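Local coordinates for tubulin-like protein CetZ2 (Haloferax volcanii, PDB 4B45) that binds GTP, has GTPase activity and takes part in the control of cell shape as a tubulin-like cytoskeletal protein, at residues V243-T246 / T247-V251; R286-V289 / E290-G294; E320-E323 / R324-S327. All blocks are in the same frame, centred on the assembly; numbering follows the deposited sequence.

Contact 1 of 3, residues V243-T246 / T247-V251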
loop_
_atom_site.group_PDB
_atom_site.type_symbol
_atom_site.label_atom_id
_atom_site.label_comp_id
_atom_site.label_asym_id
_atom_site.label_seq_id
_atom_site.Cartn_x
_atom_site.Cartn_y
_atom_site.Cartn_z
ATOM N N VAL A 243 -5.742 -2.281 -23.459
ATOM C CA VAL A 243 -4.661 -1.567 -22.776
ATOM C C VAL A 243 -5.054 -0.132 -22.429
ATOM O O VAL A 243 -4.764 0.348 -21.317
ATOM C CB VAL A 243 -3.339 -1.566 -23.617
ATOM C CG1 VAL A 243 -2.239 -0.737 -22.933
ATOM C CG2 VAL A 243 -2.848 -2.980 -23.824
ATOM N N MET A 244 -5.708 0.549 -23.373
ATOM C CA MET A 244 -6.204 1.910 -23.145
ATOM C C MET A 244 -7.199 1.953 -21.991
ATOM O O MET A 244 -7.156 2.838 -21.133
ATOM C CB MET A 244 -6.929 2.460 -24.378
ATOM C CG MET A 244 -6.072 2.649 -25.619
ATOM S SD MET A 244 -4.568 3.555 -25.233
ATOM C CE MET A 244 -5.148 5.241 -25.033
ATOM N N SER A 245 -8.123 1.008 -21.987
ATOM C CA SER A 245 -9.237 1.109 -21.073
ATOM C C SER A 245 -8.834 0.638 -19.675
ATOM O O SER A 245 -9.198 1.287 -18.696
ATOM C CB SER A 245 -10.448 0.346 -21.601
ATOM O OG SER A 245 -10.436 -0.986 -21.134
ATOM N N THR A 246 -8.089 -0.465 -19.570
ATOM C CA THR A 246 -7.553 -0.849 -18.251
ATOM C C THR A 246 -6.725 0.275 -17.631
ATOM O O THR A 246 -6.804 0.525 -16.424
ATOM C CB THR A 246 -6.705 -2.154 -18.266
ATOM O OG1 THR A 246 -5.516 -1.975 -19.063
ATOM C CG2 THR A 246 -7.535 -3.326 -18.786
ATOM N N THR A 247 -5.934 0.954 -18.458
ATOM C CA THR A 247 -5.092 2.049 -17.971
ATOM C C THR A 247 -5.955 3.202 -17.484
ATOM O O THR A 247 -5.717 3.718 -16.392
ATOM C CB THR A 247 -4.093 2.537 -19.038
ATOM O OG1 THR A 247 -3.334 1.429 -19.517
ATOM C CG2 THR A 247 -3.135 3.557 -18.462
ATOM N N ARG A 248 -6.956 3.597 -18.276
ATOM C CA ARG A 248 -7.929 4.603 -17.822
ATOM C C ARG A 248 -8.629 4.211 -16.522
ATOM O O ARG A 248 -8.784 5.036 -15.613
ATOM C CB ARG A 248 -9.002 4.886 -18.880
ATOM C CG ARG A 248 -8.496 5.562 -20.153
ATOM C CD ARG A 248 -9.679 6.078 -20.992
ATOM N NE ARG A 248 -9.352 6.174 -22.411
ATOM C CZ ARG A 248 -9.666 5.248 -23.312
ATOM N NH1 ARG A 248 -10.327 4.155 -22.942
ATOM N NH2 ARG A 248 -9.328 5.418 -24.584
ATOM N N ARG A 249 -9.077 2.963 -16.439
ATOM C CA ARG A 249 -9.786 2.524 -15.244
ATOM C C ARG A 249 -8.871 2.534 -14.032
ATOM O O ARG A 249 -9.283 2.966 -12.957
ATOM C CB ARG A 249 -10.408 1.139 -15.434
ATOM C CG ARG A 249 -11.644 1.143 -16.327
ATOM C CD ARG A 249 -12.552 -0.011 -15.987
ATOM N NE ARG A 249 -11.807 -1.247 -15.768
ATOM C CZ ARG A 249 -11.543 -2.142 -16.716
ATOM N NH1 ARG A 249 -11.961 -1.938 -17.960
ATOM N NH2 ARG A 249 -10.860 -3.241 -16.419
ATOM N N ALA A 250 -7.630 2.077 -14.217
ATOM C CA ALA A 250 -6.654 2.015 -13.134
ATOM C C ALA A 250 -6.432 3.398 -12.530
ATOM O O ALA A 250 -6.354 3.552 -11.312
ATOM C CB ALA A 250 -5.331 1.421 -13.626
ATOM N N VAL A 251 -6.363 4.401 -13.396
ATOM C CA VAL A 251 -6.156 5.786 -12.975
ATOM C C VAL A 251 -7.429 6.449 -12.435
ATOM O O VAL A 251 -7.366 7.244 -11.508
ATOM C CB VAL A 251 -5.613 6.633 -14.147
ATOM C CG1 VAL A 251 -5.468 8.093 -13.743
ATOM C CG2 VAL A 251 -4.282 6.057 -14.663
#

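Contact 2 of 3, residues R286-V289 / E290-G294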
loop_
_atom_site.group_PDB
_atom_site.type_symbol
_atom_site.label_atom_id
_atom_site.label_comp_id
_atom_site.label_asym_id
_atom_site.label_seq_id
_atom_site.Cartn_x
_atom_site.Cartn_y
_atom_site.Cartn_z
ATOM N N ARG A 286 0.463 5.147 -22.042
ATOM C CA ARG A 286 1.384 5.962 -21.269
ATOM C C ARG A 286 1.180 7.431 -21.590
ATOM O O ARG A 286 1.211 8.275 -20.702
ATOM C CB ARG A 286 2.829 5.580 -21.589
ATOM C CG ARG A 286 3.184 4.157 -21.225
ATOM C CD ARG A 286 4.601 3.861 -21.669
ATOM N NE ARG A 286 5.014 2.502 -21.336
ATOM C CZ ARG A 286 6.139 1.951 -21.776
ATOM N NH1 ARG A 286 6.939 2.653 -22.563
ATOM N NH2 ARG A 286 6.456 0.706 -21.445
ATOM N N ARG A 287 1.002 7.739 -22.874
ATOM C CA ARG A 287 0.832 9.124 -23.291
ATOM C C ARG A 287 -0.447 9.685 -22.678
ATOM O O ARG A 287 -0.474 10.822 -22.196
ATOM C CB ARG A 287 0.808 9.236 -24.822
ATOM C CG ARG A 287 0.413 10.608 -25.339
ATOM C CD ARG A 287 0.713 10.730 -26.830
ATOM N NE ARG A 287 -0.108 11.738 -27.497
ATOM C CZ ARG A 287 -1.173 11.464 -28.250
ATOM N NH1 ARG A 287 -1.556 10.207 -28.442
ATOM N NH2 ARG A 287 -1.860 12.451 -28.814
ATOM N N TRP A 288 -1.507 8.879 -22.701
ATOM C CA TRP A 288 -2.745 9.250 -22.022
ATOM C C TRP A 288 -2.559 9.562 -20.522
ATOM O O TRP A 288 -3.134 10.530 -20.015
ATOM C CB TRP A 288 -3.826 8.176 -22.183
ATOM C CG TRP A 288 -5.096 8.612 -21.515
ATOM C CD1 TRP A 288 -6.078 9.386 -22.053
ATOM C CD2 TRP A 288 -5.488 8.345 -20.167
ATOM N NE1 TRP A 288 -7.066 9.611 -21.126
ATOM C CE2 TRP A 288 -6.733 8.979 -19.962
ATOM C CE3 TRP A 288 -4.917 7.622 -19.115
ATOM C CZ2 TRP A 288 -7.421 8.914 -18.745
ATOM C CZ3 TRP A 288 -5.598 7.556 -17.905
ATOM C CH2 TRP A 288 -6.838 8.199 -17.732
ATOM N N VAL A 289 -1.788 8.735 -19.818
ATOM C CA VAL A 289 -1.522 8.974 -18.393
ATOM C C VAL A 289 -0.833 10.321 -18.226
ATOM O O VAL A 289 -1.183 11.083 -17.342
ATOM C CB VAL A 289 -0.673 7.844 -17.740
ATOM C CG1 VAL A 289 -0.203 8.240 -16.342
ATOM C CG2 VAL A 289 -1.473 6.548 -17.667
ATOM N N GLU A 290 0.118 10.623 -19.113
ATOM C CA GLU A 290 0.826 11.892 -19.062
ATOM C C GLU A 290 -0.113 13.088 -19.264
ATOM O O GLU A 290 0.049 14.119 -18.614
ATOM C CB GLU A 290 1.967 11.913 -20.088
ATOM C CG GLU A 290 2.706 13.242 -20.167
ATOM C CD GLU A 290 3.890 13.199 -21.115
ATOM O OE1 GLU A 290 3.673 13.237 -22.345
ATOM O OE2 GLU A 290 5.039 13.122 -20.631
ATOM N N ASP A 291 -1.093 12.947 -20.158
ATOM C CA ASP A 291 -2.062 14.013 -20.411
ATOM C C ASP A 291 -3.046 14.162 -19.264
ATOM O O ASP A 291 -3.460 15.270 -18.930
ATOM C CB ASP A 291 -2.857 13.763 -21.702
ATOM C CG ASP A 291 -1.993 13.824 -22.956
ATOM O OD1 ASP A 291 -0.888 14.422 -22.925
ATOM O OD2 ASP A 291 -2.438 13.273 -23.987
ATOM N N GLU A 292 -3.443 13.039 -18.679
ATOM C CA GLU A 292 -4.422 13.046 -17.597
ATOM C C GLU A 292 -3.853 13.552 -16.271
ATOM O O GLU A 292 -4.522 14.287 -15.558
ATOM C CB GLU A 292 -5.026 11.648 -17.413
ATOM C CG GLU A 292 -5.924 11.495 -16.196
ATOM C CD GLU A 292 -7.082 12.471 -16.174
ATOM O OE1 GLU A 292 -7.582 12.853 -17.257
ATOM O OE2 GLU A 292 -7.491 12.857 -15.060
ATOM N N THR A 293 -2.621 13.169 -15.940
ATOM C CA THR A 293 -2.022 13.582 -14.667
ATOM C C THR A 293 -1.379 14.975 -14.719
ATOM O O THR A 293 -1.250 15.651 -13.704
ATOM C CB THR A 293 -0.952 12.578 -14.200
ATOM O OG1 THR A 293 0.118 12.526 -15.158
ATOM C CG2 THR A 293 -1.550 11.185 -14.037
ATOM N N GLY A 294 -0.951 15.395 -15.899
ATOM C CA GLY A 294 -0.176 16.616 -16.022
ATOM C C GLY A 294 1.268 16.430 -15.574
ATOM O O GLY A 294 2.050 17.382 -15.569
#

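Contact 3 of 3, residues E320-E323 / R324-S327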
loop_
_atom_site.group_PDB
_atom_site.type_symbol
_atom_site.label_atom_id
_atom_site.label_comp_id
_atom_site.label_asym_id
_atom_site.label_seq_id
_atom_site.Cartn_x
_atom_site.Cartn_y
_atom_site.Cartn_z
ATOM N N GLU A 320 -2.145 15.020 -5.328
ATOM C CA GLU A 320 -2.682 16.249 -4.764
ATOM C C GLU A 320 -4.094 16.594 -5.248
ATOM O O GLU A 320 -4.583 16.044 -6.232
ATOM C CB GLU A 320 -1.716 17.411 -4.999
ATOM C CG GLU A 320 -0.802 17.661 -3.808
ATOM C CD GLU A 320 0.554 18.219 -4.197
ATOM O OE1 GLU A 320 0.821 18.347 -5.413
ATOM O OE2 GLU A 320 1.353 18.524 -3.282
ATOM N N ARG A 321 -4.746 17.491 -4.518
ATOM C CA ARG A 321 -6.082 17.961 -4.863
ATOM C C ARG A 321 -7.106 16.833 -5.011
ATOM O O ARG A 321 -8.019 16.918 -5.831
ATOM C CB ARG A 321 -6.026 18.837 -6.117
ATOM C CG ARG A 321 -5.245 20.117 -5.885
ATOM C CD ARG A 321 -5.133 20.987 -7.129
ATOM N NE ARG A 321 -4.480 22.257 -6.807
ATOM C CZ ARG A 321 -4.201 23.215 -7.687
ATOM N NH1 ARG A 321 -4.509 23.063 -8.970
ATOM N NH2 ARG A 321 -3.607 24.330 -7.279
ATOM N N SER A 322 -6.943 15.785 -4.209
ATOM C CA SER A 322 -7.892 14.680 -4.165
ATOM C C SER A 322 -9.089 15.027 -3.293
ATOM O O SER A 322 -8.931 15.365 -2.120
ATOM C CB SER A 322 -7.228 13.426 -3.606
ATOM O OG SER A 322 -8.200 12.448 -3.290
ATOM N N GLU A 323 -10.282 14.929 -3.872
ATOM C CA GLU A 323 -11.529 15.271 -3.183
ATOM C C GLU A 323 -11.670 14.483 -1.885
ATOM O O GLU A 323 -12.073 15.020 -0.857
ATOM C CB GLU A 323 -12.721 14.972 -4.089
ATOM C CG GLU A 323 -13.785 16.052 -4.118
ATOM C CD GLU A 323 -14.591 16.039 -5.412
ATOM O OE1 GLU A 323 -14.419 15.088 -6.209
ATOM O OE2 GLU A 323 -15.385 16.984 -5.636
ATOM N N ARG A 324 -11.329 13.201 -1.962
ATOM C CA ARG A 324 -11.425 12.283 -0.845
ATOM C C ARG A 324 -10.480 12.696 0.287
ATOM O O ARG A 324 -10.899 12.759 1.448
ATOM C CB ARG A 324 -11.135 10.844 -1.318
ATOM C CG ARG A 324 -10.946 9.817 -0.191
ATOM C CD ARG A 324 -12.113 9.788 0.804
ATOM N NE ARG A 324 -12.052 8.567 1.600
ATOM C CZ ARG A 324 -12.340 8.478 2.896
ATOM N NH1 ARG A 324 -12.706 9.550 3.593
ATOM N NH2 ARG A 324 -12.243 7.302 3.500
ATOM N N VAL A 325 -9.219 12.984 -0.047
ATOM C CA VAL A 325 -8.269 13.483 0.954
ATOM C C VAL A 325 -8.727 14.805 1.572
ATOM O O VAL A 325 -8.734 14.967 2.793
ATOM C CB VAL A 325 -6.830 13.633 0.378
ATOM C CG1 VAL A 325 -5.891 14.267 1.414
ATOM C CG2 VAL A 325 -6.293 12.284 -0.018
ATOM N N GLU A 326 -9.129 15.746 0.730
ATOM C CA GLU A 326 -9.574 17.037 1.227
ATOM C C GLU A 326 -10.838 16.905 2.070
ATOM O O GLU A 326 -10.972 17.557 3.105
ATOM C CB GLU A 326 -9.803 17.998 0.071
ATOM C CG GLU A 326 -8.539 18.286 -0.724
ATOM C CD GLU A 326 -8.835 18.923 -2.071
ATOM O OE1 GLU A 326 -9.993 18.826 -2.534
ATOM O OE2 GLU A 326 -7.911 19.524 -2.661
ATOM N N SER A 327 -11.763 16.062 1.622
ATOM C CA SER A 327 -12.965 15.797 2.393
ATOM C C SER A 327 -12.580 15.165 3.731
ATOM O O SER A 327 -13.073 15.571 4.785
ATOM C CB SER A 327 -13.913 14.885 1.616
ATOM O OG SER A 327 -15.013 14.528 2.422
#

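Contact 1 of 3, residues V243-T246 / T247-V251
In helix 240-252, part of the C-terminal domain of this tubulin-like fold, Val-243 O takes two bonds from Thr-247, one turn on. Thr-247 N donates to Val-243 O at 3.1 Å from above the carbonyl plane, and Thr-247 OG1 donates to that oxygen at an unusually short 2.5 Å. The hydroxyl reaches back because OG1 sits beside its own backbone N, anti to the carbonyl carbon (chi1 -54°). Ser-312 OG, on strand 309-319, hydrogen-bonds to both Thr-246 OG1 and Thr-247 OG1, and Thr-246 OG1 also bonds to Ala-242 O.

Arg-248 lies back over the previous turn, its chain extended from CG to NE. One face of its guanidinium lies over Met-244 CB, 3.8 Å from Arg-248 NH2, while Arg-248 CG passes 3.2 Å from Met-244 O. A leucine in place of Arg-248 would probably leave Met-244 CB without its flat cover and remove the positive charge beside Met-244 O. Arg-249 turns toward strand 222-231, where NH2 bonds weakly to Ser-229 O; its NH1 is 3.6 Å from Ser-245 OG without a hydrogen bond. Val-243 and Thr-247 touch Ile-270 and Ala-285: this is a helix packed between the sheet and helix 279-293, its buried threonine hydroxyls satisfied.

Contact 2 of 3, residues R286-V289 / E290-G294
The backbone keeps regular i to i+4 bonding from Arg-286 to Thr-293, and the helix ends at Gly-294, which leaves helical geometry with a positive phi of 76°. Near this end Val-289 O accepts twice from Thr-293, from its N at 2.9 Å and from its OG1 at 2.9 Å. The hydroxyl is directed there by its place between the backbone N and carbonyl carbon of Thr-293, and it also bonds to Ser-295 N just past the helix, linking the last turn to the exit loop. Thr-293 CG2 meets Val-289 CG1 at 4.0 Å on the buried side.

Trp-288 and Glu-292 run alongside each other in the same direction. Glu-292 CB sits over the six-membered ring of Trp-288 in a CH-pi contact, 3.9 Å from the centroid and 12° off the ring normal, and Glu-292 CG follows at 3.7 Å from Trp-288 CH2. The bend at chi2 of Glu-292 carries its carboxylate onward, where OE2 hydrogen-bonds to Ser-261 OG. The Arg-287 and Asp-291 side chains cross at a slant, their flat groups nearly perpendicular (85°). Asp-291 OD2 is 4.5 Å from Arg-287 NE with no N-H aimed at it, so any attraction is one of charge alone.

Within the beta-alpha-beta unit of strand 263-272, helix 279-293 and strand 298-304, Val-289 packs on Ala-266 and Val-268, Thr-293 on Val-298, and Trp-288 reaches across to helix 240-252.

Contact 3 of 3, residues E320-E323 / R324-S327
Ser-322 OG is gripped at the start of helix 323-340: it hydrogen-bonds to Pro-258 O and, as N-cap, accepts a weak, long bond from Val-325 N at 3.4 Å that is nevertheless nearly straight (178°). Its position anti to the backbone N (chi1 167°) turns the hydroxyl toward the first turn, where Val-325 CG2 packs 3.9 Å from Ser-322 CB. The first helical carbonyl bonds follow at once, with Glu-326 N donating to Ser-322 O at 2.9 Å and Ser-327 N to Glu-323 O at 2.7 Å.

Glu-326 doubles back along the incoming chain. Its CG lies 3.3 Å from Ser-322 O, and OE2 comes 3.3 Å from Arg-321 CA, a contact with the backbone carbon while the guanidinium of Arg-321 extends away. Arg-324 leaves in another direction, its chain bent at chi2, to form a salt bridge with Asp-164 and a hydrogen bond to Pro-134 O, both through NH2.

Glu-323 N is taken by Asp-259 OD2, which places the Asp-259 carboxylate at the amino end of the helix, where the partial positive charge of the helix dipole would be expected to favour its ionised form; the Glu-326 carboxylate lies near the same end.

Contacts 1 and 2 lie on two helices that pack against each other, their centres 11 Å apart. Thr-247 CG2 meets Val-289 CG2 at 3.5 Å, and the Trp-288 ring lies against the other helix, with CH2 3.8 Å from Arg-248 CA and CZ3 3.8 Å from Val-251 CG2. Contact 3 stands apart from this pair: its nearest atoms are about 10 Å from contact 1 and about 8 Å from contact 2. It is also the one nearest the nucleotide, though without touching it, since the Arg-324 side chain lies about 9 Å from the bound GTP analogue and about 6 Å from that of Asn-165, a GTP-binding residue. Contacts 1 and 2 lie away from the nucleotide site.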